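Local coordinates for trehalose-6-phosphate phosphatase (Cryptococcus neoformans, PDB 5DX9), which belongs to the trehalose-phosphatase family of the HAD clan and combines a magnesium-binding Rossmann-like core with a cap built on an antiparallel sheet, at residues 19-24 and 204-209; 103-108 and 183-188; 235-240 and 260-265. One frame throughout, in Å; residues are numbered along the deposited sequence.

In the fold
Contact 1 lies in the middle of the main sheet and is mostly buried: parallel backbone bonds, leucine-rich faces and, at one end, a carboxylate gripping backbone amides. Contact 2, its centre about 26 Å from that of contact 1, joins two turns where the core sheet gives way to the cap sheet; aliphatic carbons do the touching, chiefly methyls against methyls and a proline ring. Contact 3, farther from the chain's centre, is a two-strand antiparallel ribbon with one apolar side and one exposed, partly acidic side. Contacts 1 and 3 touch through Val204 and Asp205 against Thr264 and Ile265, and helix 190-200 packs on both. Contact 2 is nested in the loop closed by contact 1; contact 3 follows.

Contact 1 of 3, residues 19-24 and 204-209; sequences NKRLLL and VDLIFC
Leu22 lays its CB against both methyls of Val204, 3.8 Å from Val204 CG1, and on CG1 of Ile207. On the same face Leu24 CB meets Cys209 CB; on the other, Leu23 CD2 reaches Phe208 CB at 3.8 Å, the side chains crossing at about a right angle. This half is buried and close-packed. Strands 21-24 and 206-209 run parallel, 4° apart, with Leu22 N bonded to Leu206 O and Phe208 N to Leu22 O, both at 2.9 Å, and Leu24 N to Phe208 O at 2.7 Å. Helix 190-200 covers the Leu22 and Leu24 face, helix 8-17 the Leu23 and Leu206 face. The other end, more open to solvent, is polar. Asp205 OD2 takes Asn19 N through its syn lone pair at 2.9 Å, whereas OD1 takes Lys20 N from 33° out of the carboxylate plane, at 3.1 Å. Asp205 N returns a bond to Lys20 O. The carboxylate is folded back between its backbone N and carbonyl carbon (chi1 54°), facing the amides of Asn19 and Lys20. These are neighbouring central strands of the HAD Rossmann-like sheet; just past their C-terminal ends Asn26, Asp28 and Asp212 are protein ligands of the magnesium ion.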
ATOM      1  N   ASN A  19      13.353  17.551  -7.035  1.00 61.25           N
ATOM      2  CA  ASN A  19      12.420  18.435  -7.727  1.00 62.03           C
ATOM      3  C   ASN A  19      10.976  17.974  -7.563  1.00 59.98           C
ATOM      4  O   ASN A  19      10.095  18.770  -7.243  1.00 60.35           O
ATOM      5  CB  ASN A  19      12.775  18.525  -9.211  1.00 61.71           C
ATOM      6  CG  ASN A  19      14.127  19.174  -9.447  1.00 67.30           C
ATOM      7  OD1 ASN A  19      14.490  20.143  -8.774  1.00 64.40           O
ATOM      8  ND2 ASN A  19      14.883  18.639 -10.401  1.00 67.75           N
ATOM      9  N   LYS A  20      10.740  16.683  -7.789  1.00 60.05           N
ATOM     10  CA  LYS A  20       9.414  16.105  -7.588  1.00 56.93           C
ATOM     11  C   LYS A  20       9.504  14.808  -6.792  1.00 55.44           C
ATOM     12  O   LYS A  20      10.222  13.882  -7.168  1.00 51.83           O
ATOM     13  CB  LYS A  20       8.720  15.860  -8.927  1.00 55.99           C
ATOM     14  CG  LYS A  20       7.212  15.731  -8.804  1.00 55.64           C
ATOM     15  CD  LYS A  20       6.505  16.640  -9.792  1.00 60.34           C
ATOM     16  CE  LYS A  20       5.081  16.930  -9.359  1.00 58.05           C
ATOM     17  NZ  LYS A  20       5.050  17.755  -8.116  1.00 62.14           N
ATOM     18  N   ARG A  21       8.758  14.741  -5.694  1.00 54.63           N
ATOM     19  CA  ARG A  21       8.878  13.630  -4.760  1.00 51.00           C
ATOM     20  C   ARG A  21       7.601  12.792  -4.659  1.00 52.60           C
ATOM     21  O   ARG A  21       6.518  13.314  -4.391  1.00 52.39           O
ATOM     22  CB  ARG A  21       9.270  14.163  -3.381  1.00 51.87           C
ATOM     23  CG  ARG A  21      10.555  14.985  -3.400  1.00 53.38           C
ATOM     24  CD  ARG A  21      10.965  15.427  -2.009  1.00 53.92           C
ATOM     25  NE  ARG A  21      10.089  16.474  -1.497  1.00 58.04           N
ATOM     26  CZ  ARG A  21      10.453  17.742  -1.334  1.00 57.94           C
ATOM     27  NH1 ARG A  21      11.689  18.123  -1.631  1.00 57.53           N
ATOM     28  NH2 ARG A  21       9.581  18.626  -0.866  1.00 54.91           N
ATOM     29  N   LEU A  22       7.745  11.490  -4.886  1.00 51.46           N
ATOM     30  CA  LEU A  22       6.645  10.546  -4.720  1.00 48.02           C
ATOM     31  C   LEU A  22       6.708   9.929  -3.326  1.00 48.00           C
ATOM     32  O   LEU A  22       7.642   9.193  -3.006  1.00 45.51           O
ATOM     33  CB  LEU A  22       6.702   9.461  -5.799  1.00 45.76           C
ATOM     34  CG  LEU A  22       5.465   8.580  -5.992  1.00 45.46           C
ATOM     35  CD1 LEU A  22       4.231   9.429  -6.255  1.00 50.09           C
ATOM     36  CD2 LEU A  22       5.688   7.594  -7.130  1.00 44.53           C
ATOM     37  N   LEU A  23       5.721  10.243  -2.493  1.00 46.74           N
ATOM     38  CA  LEU A  23       5.722   9.780  -1.110  1.00 48.12           C
ATOM     39  C   LEU A  23       4.556   8.830  -0.845  1.00 49.66           C
ATOM     40  O   LEU A  23       3.394   9.239  -0.840  1.00 48.72           O
ATOM     41  CB  LEU A  23       5.670  10.967  -0.146  1.00 43.95           C
ATOM     42  CG  LEU A  23       6.761  12.028  -0.319  1.00 48.88           C
ATOM     43  CD1 LEU A  23       6.622  13.131   0.736  1.00 46.44           C
ATOM     44  CD2 LEU A  23       8.143  11.389  -0.276  1.00 42.33           C
ATOM     45  N   LEU A  24       4.878   7.563  -0.610  1.00 44.33           N
ATOM     46  CA  LEU A  24       3.861   6.524  -0.499  1.00 42.89           C
ATOM     47  C   LEU A  24       3.851   5.880   0.881  1.00 42.86           C
ATOM     48  O   LEU A  24       4.844   5.292   1.308  1.00 42.61           O
ATOM     49  CB  LEU A  24       4.088   5.466  -1.577  1.00 42.75           C
ATOM     50  CG  LEU A  24       4.221   6.054  -2.984  1.00 43.44           C
ATOM     51  CD1 LEU A  24       4.642   4.991  -3.990  1.00 42.92           C
ATOM     52  CD2 LEU A  24       2.923   6.731  -3.408  1.00 44.54           C
ATOM     53  N   VAL A 204       9.491  12.228 -11.296  1.00 54.66           N
ATOM     54  CA  VAL A 204       9.864  11.918  -9.921  1.00 51.65           C
ATOM     55  C   VAL A 204      11.338  11.537  -9.829  1.00 49.33           C
ATOM     56  O   VAL A 204      11.823  10.716 -10.607  1.00 48.29           O
ATOM     57  CB  VAL A 204       9.003  10.775  -9.353  1.00 50.41           C
ATOM     58  CG1 VAL A 204       9.599  10.249  -8.057  1.00 45.81           C
ATOM     59  CG2 VAL A 204       7.580  11.248  -9.141  1.00 49.82           C
ATOM     60  N   ASP A 205      12.051  12.141  -8.882  1.00 50.99           N
ATOM     61  CA  ASP A 205      13.469  11.847  -8.694  1.00 52.43           C
ATOM     62  C   ASP A 205      13.768  11.414  -7.259  1.00 52.19           C
ATOM     63  O   ASP A 205      14.921  11.184  -6.896  1.00 53.10           O
ATOM     64  CB  ASP A 205      14.328  13.059  -9.078  1.00 53.95           C
ATOM     65  CG  ASP A 205      13.920  14.320  -8.347  1.00 56.24           C
ATOM     66  OD1 ASP A 205      12.811  14.342  -7.777  1.00 57.83           O
ATOM     67  OD2 ASP A 205      14.705  15.293  -8.345  1.00 61.25           O
ATOM     68  N   LEU A 206      12.723  11.309  -6.446  1.00 50.42           N
ATOM     69  CA  LEU A 206      12.843  10.727  -5.114  1.00 48.21           C
ATOM     70  C   LEU A 206      11.571   9.969  -4.777  1.00 48.26           C
ATOM     71  O   LEU A 206      10.481  10.543  -4.784  1.00 48.63           O
ATOM     72  CB  LEU A 206      13.107  11.797  -4.056  1.00 47.51           C
ATOM     73  CG  LEU A 206      13.306  11.273  -2.633  1.00 46.12           C
ATOM     74  CD1 LEU A 206      14.667  10.613  -2.489  1.00 46.80           C
ATOM     75  CD2 LEU A 206      13.136  12.377  -1.607  1.00 48.92           C
ATOM     76  N   ILE A 207      11.706   8.680  -4.490  1.00 47.65           N
ATOM     77  CA  ILE A 207      10.558   7.879  -4.092  1.00 44.11           C
ATOM     78  C   ILE A 207      10.729   7.333  -2.681  1.00 44.97           C
ATOM     79  O   ILE A 207      11.733   6.693  -2.367  1.00 41.35           O
ATOM     80  CB  ILE A 207      10.316   6.700  -5.055  1.00 43.71           C
ATOM     81  CG1 ILE A 207       9.947   7.213  -6.448  1.00 42.75           C
ATOM     82  CG2 ILE A 207       9.207   5.803  -4.527  1.00 45.31           C
ATOM     83  CD1 ILE A 207       9.663   6.110  -7.444  1.00 42.73           C
ATOM     84  N   PHE A 208       9.747   7.605  -1.830  1.00 40.80           N
ATOM     85  CA  PHE A 208       9.685   6.972  -0.523  1.00 42.34           C
ATOM     86  C   PHE A 208       8.444   6.092  -0.448  1.00 43.45           C
ATOM     87  O   PHE A 208       7.357   6.506  -0.851  1.00 41.81           O
ATOM     88  CB  PHE A 208       9.673   8.005   0.602  1.00 40.89           C
ATOM     89  CG  PHE A 208       9.618   7.393   1.972  1.00 42.81           C
ATOM     90  CD1 PHE A 208      10.780   7.013   2.622  1.00 42.79           C
ATOM     91  CD2 PHE A 208       8.402   7.172   2.600  1.00 44.80           C
ATOM     92  CE1 PHE A 208      10.733   6.442   3.878  1.00 40.01           C
ATOM     93  CE2 PHE A 208       8.348   6.599   3.856  1.00 44.78           C
ATOM     94  CZ  PHE A 208       9.518   6.231   4.495  1.00 44.44           C
ATOM     95  N   CYS A 209       8.619   4.876   0.059  1.00 40.66           N
ATOM     96  CA  CYS A 209       7.520   3.926   0.200  1.00 41.25           C
ATOM     97  C   CYS A 209       7.714   3.103   1.464  1.00 40.47           C
ATOM     98  O   CYS A 209       8.767   2.498   1.657  1.00 42.57           O
ATOM     99  CB  CYS A 209       7.430   3.010  -1.025  1.00 42.90           C
ATOM    100  SG  CYS A 209       6.070   1.792  -1.002  1.00 45.05           S
TER

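Contact 2 of 3, residues 103-108 and 183-188; sequences NMTEAL and VRPLAV
Leu108 spreads its two methyls over three residues of the turn 185-188. CD2 lies on the CB of Ala187 at 3.8 Å, while CD1 rests over both Pro185 and Val188, 4.1 Å from Pro185 CB and 4.0 Å from Val188 CG1. The leucine crosses the proline at about a right angle and the valine obliquely, and its two branches divide between Ala187 and the Pro185-Val188 pair. With CG anti to the carbonyl carbon (chi1 -57°) and the outer torsion extended, Leu108 reaches out as the main bridge across the contact. Beside it Thr105 adds a looser touch: its methyl CG2 stands 4.2 Å from Pro185 CG and somewhat farther from Val188 CG1. The packing grades from the exposed Ala187 to the buried Pro185 and Val188, and all of it is apolar.

Polar bonds instead shape each segment from within. Residues 105-108 form a type I turn closed by Leu108 N to Thr105 O at 2.8 Å, which presents the leucine to the opposite turn. Residues 185-188 are also a type I turn, and Arg184 braces it from behind. Its NH1 bonds to Pro185 O at 3.0 Å, the oxygen lying close to the guanidinium plane, and more weakly to Leu186 O. Pro185 is backed by Met110 and by Trp112 of helix 112-125, and Thr105 also rests on Ser91.

One turn leads from edge strand 102-103 of the core sheet toward helix 112-125; the other leads from cap strand 180-185 back to helix 190-200. The contact thus appears to pair the outgoing and returning connections between the Rossmann-like core and the alpha/beta cap, an arrangement consistent with a C2-type HAD enzyme.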
ATOM      1  N   ASN A 103     -12.907   2.783  -9.568  1.00 66.99           N
ATOM      2  CA  ASN A 103     -12.984   1.342  -9.346  1.00 65.90           C
ATOM      3  C   ASN A 103     -12.099   0.583 -10.328  1.00 67.95           C
ATOM      4  O   ASN A 103     -12.400   0.496 -11.517  1.00 66.74           O
ATOM      5  CB  ASN A 103     -14.426   0.847  -9.455  1.00 68.51           C
ATOM      6  CG  ASN A 103     -14.589  -0.593  -8.981  1.00 68.91           C
ATOM      7  OD1 ASN A 103     -13.634  -1.374  -8.972  1.00 63.86           O
ATOM      8  ND2 ASN A 103     -15.805  -0.947  -8.580  1.00 66.48           N
HETATM    9  N   MSE A 104     -11.011   0.025  -9.810  1.00 66.21           N
HETATM   10  CA  MSE A 104     -10.047  -0.706 -10.620  1.00 66.83           C
HETATM   11  C   MSE A 104     -10.537  -2.119 -10.941  1.00 67.68           C
HETATM   12  O   MSE A 104      -9.873  -2.869 -11.662  1.00 68.22           O
HETATM   13  CB  MSE A 104      -8.700  -0.771  -9.892  1.00 67.50           C
HETATM   14  CG  MSE A 104      -7.482  -0.480 -10.755  1.00 76.58           C
HETATM   15 SE   MSE A 104      -7.467   1.344 -11.438  1.00136.87          SE
HETATM   16  CE  MSE A 104      -8.333   2.235  -9.937  1.00 75.29           C
ATOM     17  N   THR A 105     -11.704  -2.476 -10.413  1.00 64.82           N
ATOM     18  CA  THR A 105     -12.182  -3.856 -10.469  1.00 64.15           C
ATOM     19  C   THR A 105     -13.382  -4.075 -11.391  1.00 63.92           C
ATOM     20  O   THR A 105     -13.857  -5.202 -11.529  1.00 59.90           O
ATOM     21  CB  THR A 105     -12.571  -4.355  -9.065  1.00 62.75           C
ATOM     22  OG1 THR A 105     -13.728  -3.643  -8.609  1.00 59.91           O
ATOM     23  CG2 THR A 105     -11.425  -4.140  -8.084  1.00 61.48           C
ATOM     24  N   GLU A 106     -13.865  -3.005 -12.019  1.00 65.30           N
ATOM     25  CA  GLU A 106     -15.064  -3.078 -12.853  1.00 67.23           C
ATOM     26  C   GLU A 106     -15.012  -4.199 -13.888  1.00 65.11           C
ATOM     27  O   GLU A 106     -16.016  -4.866 -14.137  1.00 64.68           O
ATOM     28  CB  GLU A 106     -15.299  -1.742 -13.561  1.00 71.63           C
ATOM     29  CG  GLU A 106     -16.160  -0.764 -12.781  1.00 74.18           C
ATOM     30  CD  GLU A 106     -17.464  -0.443 -13.490  1.00 81.61           C
ATOM     31  OE1 GLU A 106     -17.746  -1.071 -14.534  1.00 82.93           O
ATOM     32  OE2 GLU A 106     -18.203   0.441 -13.005  1.00 83.40           O
ATOM     33  N   ALA A 107     -13.839  -4.410 -14.475  1.00 59.89           N
ATOM     34  CA  ALA A 107     -13.681  -5.401 -15.535  1.00 62.03           C
ATOM     35  C   ALA A 107     -13.334  -6.789 -14.998  1.00 62.44           C
ATOM     36  O   ALA A 107     -13.014  -7.698 -15.767  1.00 60.08           O
ATOM     37  CB  ALA A 107     -12.614  -4.942 -16.521  1.00 61.77           C
ATOM     38  N   LEU A 108     -13.404  -6.954 -13.682  1.00 60.72           N
ATOM     39  CA  LEU A 108     -13.017  -8.216 -13.057  1.00 58.46           C
ATOM     40  C   LEU A 108     -14.228  -9.019 -12.582  1.00 56.25           C
ATOM     41  O   LEU A 108     -15.278  -8.457 -12.267  1.00 56.25           O
ATOM     42  CB  LEU A 108     -12.069  -7.956 -11.885  1.00 56.35           C
ATOM     43  CG  LEU A 108     -10.794  -7.180 -12.217  1.00 58.00           C
ATOM     44  CD1 LEU A 108     -10.015  -6.856 -10.951  1.00 54.98           C
ATOM     45  CD2 LEU A 108      -9.935  -7.966 -13.193  1.00 57.36           C
ATOM     46  N   VAL A 183      -9.447 -11.853   1.491  1.00 44.20           N
ATOM     47  CA  VAL A 183      -9.519 -12.294   0.105  1.00 41.70           C
ATOM     48  C   VAL A 183      -9.712 -11.074  -0.772  1.00 41.35           C
ATOM     49  O   VAL A 183     -10.582 -10.246  -0.507  1.00 43.34           O
ATOM     50  CB  VAL A 183     -10.664 -13.294  -0.131  1.00 39.87           C
ATOM     51  CG1 VAL A 183     -10.652 -13.773  -1.575  1.00 41.64           C
ATOM     52  CG2 VAL A 183     -10.549 -14.469   0.826  1.00 39.37           C
ATOM     53  N   ARG A 184      -8.881 -10.955  -1.801  1.00 42.11           N
ATOM     54  CA  ARG A 184      -8.952  -9.829  -2.726  1.00 43.92           C
ATOM     55  C   ARG A 184      -8.989 -10.333  -4.153  1.00 41.27           C
ATOM     56  O   ARG A 184      -8.699 -11.499  -4.407  1.00 42.61           O
ATOM     57  CB  ARG A 184      -7.758  -8.888  -2.549  1.00 45.70           C
ATOM     58  CG  ARG A 184      -6.429  -9.488  -2.997  1.00 45.79           C
ATOM     59  CD  ARG A 184      -5.411  -8.405  -3.325  1.00 45.12           C
ATOM     60  NE  ARG A 184      -4.047  -8.920  -3.310  1.00 45.02           N
ATOM     61  CZ  ARG A 184      -3.475  -9.579  -4.315  1.00 50.40           C
ATOM     62  NH1 ARG A 184      -4.146  -9.820  -5.435  1.00 47.05           N
ATOM     63  NH2 ARG A 184      -2.225 -10.005  -4.195  1.00 50.26           N
ATOM     64  N   PRO A 185      -9.345  -9.449  -5.093  1.00 43.15           N
ATOM     65  CA  PRO A 185      -9.260  -9.802  -6.509  1.00 43.65           C
ATOM     66  C   PRO A 185      -7.817 -10.115  -6.868  1.00 46.68           C
ATOM     67  O   PRO A 185      -6.908  -9.428  -6.397  1.00 44.41           O
ATOM     68  CB  PRO A 185      -9.757  -8.540  -7.222  1.00 47.19           C
ATOM     69  CG  PRO A 185     -10.547  -7.799  -6.191  1.00 49.06           C
ATOM     70  CD  PRO A 185      -9.857  -8.085  -4.891  1.00 44.96           C
ATOM     71  N   LEU A 186      -7.613 -11.146  -7.679  1.00 46.39           N
ATOM     72  CA  LEU A 186      -6.271 -11.597  -8.018  1.00 47.34           C
ATOM     73  C   LEU A 186      -5.486 -10.552  -8.798  1.00 46.07           C
ATOM     74  O   LEU A 186      -4.268 -10.456  -8.660  1.00 46.53           O
ATOM     75  CB  LEU A 186      -6.335 -12.895  -8.827  1.00 44.97           C
ATOM     76  CG  LEU A 186      -4.990 -13.408  -9.349  1.00 48.80           C
ATOM     77  CD1 LEU A 186      -4.081 -13.807  -8.192  1.00 50.64           C
ATOM     78  CD2 LEU A 186      -5.186 -14.569 -10.319  1.00 48.56           C
ATOM     79  N   ALA A 187      -6.188  -9.766  -9.609  1.00 45.82           N
ATOM     80  CA  ALA A 187      -5.538  -8.906 -10.594  1.00 49.46           C
ATOM     81  C   ALA A 187      -5.152  -7.529 -10.056  1.00 46.82           C
ATOM     82  O   ALA A 187      -4.605  -6.706 -10.788  1.00 50.82           O
ATOM     83  CB  ALA A 187      -6.436  -8.755 -11.817  1.00 50.05           C
ATOM     84  N   VAL A 188      -5.432  -7.273  -8.783  1.00 49.67           N
ATOM     85  CA  VAL A 188      -5.028  -6.009  -8.177  1.00 46.37           C
ATOM     86  C   VAL A 188      -4.099  -6.229  -6.990  1.00 49.61           C
ATOM     87  O   VAL A 188      -4.195  -7.233  -6.283  1.00 47.32           O
ATOM     88  CB  VAL A 188      -6.239  -5.186  -7.705  1.00 50.84           C
ATOM     89  CG1 VAL A 188      -7.215  -4.975  -8.855  1.00 50.63           C
ATOM     90  CG2 VAL A 188      -6.918  -5.865  -6.520  1.00 48.89           C
TER

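Contact 3 of 3, residues 235-240 and 260-265; sequences NNPVVM and DVELTI
Leu263 and Val238 meet at the apolar centre, Val238 CG1 lying 3.6 Å from Leu263 CB as the two side chains cross. That methyl sits between the backbone N and the carbonyl carbon of its own residue (chi1 48°), which aims it at the partner strand and brings it to a tight 3.0 Å from Leu263 O. Leu263 also serves Met240, a selenomethionine: CD1 touches the selenium at 4.1 Å. The Met240 chain is fully extended and carries its end away from strand 261-263, while its CB stays near Val261 CG1. Val238, Met240, Val261 and Leu263 thus make one continuous apolar face.

Between the faces runs the backbone ladder. Leu263 N bonds to Val238 O at 2.8 Å; Met240 and Val261 then exchange a reciprocal pair, Met240 N to Val261 O at 2.7 Å and Val261 N to Met240 O at 3.0 Å. Val239 and Glu262 form the non-hydrogen-bonded pair between them, and the short strands are antiparallel but strongly skewed, at 135°.

The outer face is exposed and only lightly apolar. Val239 divides its methyls, CG1 against Asp260 CB at 3.7 Å and CG2 against Glu262 CG. Glu262 lies alongside Pro237, pointing the same way, its OE1 3.6 Å from Pro237 CB; here the carboxylate meets ring carbon, and Asp260 puts a second acid at the far end of the edge.

Helix 190-200 packs on the Met240 and Val261 end of the apolar face, with Arg195 and Tyr199 on Met240 and Tyr199 also on Val261. Arg266, just past the second strand, lies on Val238 and bonds through NH1 to Leu263 O. Thr264 OG1 bonds to Pro202 O, and Val261 rests on Pro202, tying the ribbon to the loop that leads from this helix into strand 206-211.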
ATOM      1  N   ASN A 235      24.378   5.483 -18.632  1.00 83.04           N
ATOM      2  CA  ASN A 235      23.368   6.533 -18.598  1.00 83.16           C
ATOM      3  C   ASN A 235      22.140   6.158 -19.423  1.00 82.37           C
ATOM      4  O   ASN A 235      21.439   7.028 -19.939  1.00 82.32           O
ATOM      5  CB  ASN A 235      23.954   7.853 -19.106  1.00 81.11           C
ATOM      6  CG  ASN A 235      25.081   8.367 -18.228  1.00 81.73           C
ATOM      7  OD1 ASN A 235      25.434   7.746 -17.222  1.00 79.84           O
ATOM      8  ND2 ASN A 235      25.662   9.503 -18.611  1.00 77.02           N
ATOM      9  N   ASN A 236      21.890   4.857 -19.542  1.00 80.70           N
ATOM     10  CA  ASN A 236      20.755   4.362 -20.313  1.00 79.63           C
ATOM     11  C   ASN A 236      19.425   4.892 -19.796  1.00 76.07           C
ATOM     12  O   ASN A 236      19.265   5.117 -18.598  1.00 73.05           O
ATOM     13  CB  ASN A 236      20.735   2.834 -20.306  1.00 78.48           C
ATOM     14  CG  ASN A 236      21.943   2.240 -20.987  1.00 79.29           C
ATOM     15  OD1 ASN A 236      22.439   2.781 -21.974  1.00 81.94           O
ATOM     16  ND2 ASN A 236      22.435   1.129 -20.456  1.00 77.86           N
ATOM     17  N   PRO A 237      18.467   5.099 -20.711  1.00 76.41           N
ATOM     18  CA  PRO A 237      17.120   5.545 -20.346  1.00 74.54           C
ATOM     19  C   PRO A 237      16.317   4.421 -19.702  1.00 69.84           C
ATOM     20  O   PRO A 237      16.305   3.304 -20.223  1.00 71.73           O
ATOM     21  CB  PRO A 237      16.498   5.953 -21.691  1.00 74.69           C
ATOM     22  CG  PRO A 237      17.636   5.959 -22.685  1.00 75.76           C
ATOM     23  CD  PRO A 237      18.624   4.971 -22.168  1.00 75.92           C
ATOM     24  N   VAL A 238      15.664   4.706 -18.582  1.00 69.70           N
ATOM     25  CA  VAL A 238      14.743   3.743 -17.991  1.00 64.46           C
ATOM     26  C   VAL A 238      13.340   3.996 -18.528  1.00 62.30           C
ATOM     27  O   VAL A 238      12.678   4.960 -18.146  1.00 61.20           O
ATOM     28  CB  VAL A 238      14.740   3.812 -16.453  1.00 65.07           C
ATOM     29  CG1 VAL A 238      14.614   5.251 -15.983  1.00 64.52           C
ATOM     30  CG2 VAL A 238      13.620   2.949 -15.886  1.00 60.83           C
ATOM     31  N   VAL A 239      12.903   3.130 -19.434  1.00 62.97           N
ATOM     32  CA  VAL A 239      11.613   3.289 -20.089  1.00 59.71           C
ATOM     33  C   VAL A 239      10.551   2.419 -19.427  1.00 63.42           C
ATOM     34  O   VAL A 239      10.828   1.292 -19.014  1.00 63.86           O
ATOM     35  CB  VAL A 239      11.701   2.938 -21.586  1.00 64.08           C
ATOM     36  CG1 VAL A 239      10.323   2.977 -22.228  1.00 62.98           C
ATOM     37  CG2 VAL A 239      12.658   3.884 -22.293  1.00 64.05           C
HETATM   38  N   MSE A 240       9.336   2.945 -19.331  1.00 59.80           N
HETATM   39  CA  MSE A 240       8.243   2.209 -18.713  1.00 55.06           C
HETATM   40  C   MSE A 240       6.995   2.186 -19.588  1.00 56.67           C
HETATM   41  O   MSE A 240       6.478   3.235 -19.975  1.00 58.01           O
HETATM   42  CB  MSE A 240       7.906   2.809 -17.352  1.00 57.81           C
HETATM   43  CG  MSE A 240       6.844   2.041 -16.603  1.00 58.35           C
HETATM   44 SE   MSE A 240       6.257   2.947 -14.988  1.00 63.53          SE
HETATM   45  CE  MSE A 240       4.930   1.629 -14.425  1.00 60.10           C
ATOM     46  N   ASP A 260       5.036   5.025 -24.208  1.00 63.59           N
ATOM     47  CA  ASP A 260       5.999   4.621 -23.195  1.00 60.06           C
ATOM     48  C   ASP A 260       6.624   5.878 -22.614  1.00 59.38           C
ATOM     49  O   ASP A 260       6.787   6.874 -23.319  1.00 61.67           O
ATOM     50  CB  ASP A 260       7.074   3.706 -23.785  1.00 57.39           C
ATOM     51  CG  ASP A 260       6.518   2.379 -24.252  1.00 57.88           C
ATOM     52  OD1 ASP A 260       5.281   2.261 -24.377  1.00 60.82           O
ATOM     53  OD2 ASP A 260       7.316   1.452 -24.498  1.00 60.77           O
ATOM     54  N   VAL A 261       6.973   5.844 -21.335  1.00 56.17           N
ATOM     55  CA  VAL A 261       7.554   7.018 -20.702  1.00 57.48           C
ATOM     56  C   VAL A 261       8.975   6.755 -20.214  1.00 58.69           C
ATOM     57  O   VAL A 261       9.320   5.631 -19.847  1.00 57.65           O
ATOM     58  CB  VAL A 261       6.697   7.500 -19.518  1.00 57.00           C
ATOM     59  CG1 VAL A 261       6.962   6.648 -18.292  1.00 57.11           C
ATOM     60  CG2 VAL A 261       6.990   8.955 -19.218  1.00 59.15           C
ATOM     61  N   GLU A 262       9.800   7.796 -20.229  1.00 58.49           N
ATOM     62  CA  GLU A 262      11.129   7.724 -19.637  1.00 58.97           C
ATOM     63  C   GLU A 262      11.081   8.198 -18.194  1.00 59.23           C
ATOM     64  O   GLU A 262      10.711   9.341 -17.922  1.00 61.25           O
ATOM     65  CB  GLU A 262      12.131   8.563 -20.429  1.00 63.19           C
ATOM     66  CG  GLU A 262      12.918   7.784 -21.464  1.00 65.53           C
ATOM     67  CD  GLU A 262      14.066   8.589 -22.042  1.00 73.57           C
ATOM     68  OE1 GLU A 262      14.384   8.399 -23.236  1.00 75.80           O
ATOM     69  OE2 GLU A 262      14.652   9.407 -21.298  1.00 70.24           O
ATOM     70  N   LEU A 263      11.452   7.320 -17.268  1.00 59.46           N
ATOM     71  CA  LEU A 263      11.434   7.663 -15.851  1.00 59.66           C
ATOM     72  C   LEU A 263      12.688   8.431 -15.451  1.00 55.48           C
ATOM     73  O   LEU A 263      13.786   8.139 -15.920  1.00 56.55           O
ATOM     74  CB  LEU A 263      11.299   6.403 -14.991  1.00 54.44           C
ATOM     75  CG  LEU A 263      10.030   5.577 -15.200  1.00 55.83           C
ATOM     76  CD1 LEU A 263       9.977   4.420 -14.209  1.00 55.83           C
ATOM     77  CD2 LEU A 263       8.796   6.458 -15.075  1.00 51.52           C
ATOM     78  N   THR A 264      12.513   9.415 -14.576  1.00 53.67           N
ATOM     79  CA  THR A 264      13.632  10.193 -14.066  1.00 52.70           C
ATOM     80  C   THR A 264      14.300   9.471 -12.902  1.00 54.09           C
ATOM     81  O   THR A 264      15.504   9.601 -12.681  1.00 51.91           O
ATOM     82  CB  THR A 264      13.177  11.591 -13.605  1.00 53.80           C
ATOM     83  OG1 THR A 264      12.614  12.301 -14.715  1.00 54.55           O
ATOM     84  CG2 THR A 264      14.349  12.380 -13.031  1.00 49.44           C
ATOM     85  N   ILE A 265      13.504   8.703 -12.166  1.00 51.03           N
ATOM     86  CA  ILE A 265      13.973   8.041 -10.954  1.00 50.47           C
ATOM     87  C   ILE A 265      15.114   7.062 -11.218  1.00 45.98           C
ATOM     88  O   ILE A 265      15.097   6.327 -12.203  1.00 49.04           O
ATOM     89  CB  ILE A 265      12.825   7.284 -10.253  1.00 45.89           C
ATOM     90  CG1 ILE A 265      13.268   6.805  -8.875  1.00 43.45           C
ATOM     91  CG2 ILE A 265      12.346   6.121 -11.109  1.00 46.30           C
ATOM     92  CD1 ILE A 265      13.612   7.931  -7.930  1.00 45.95           C
TER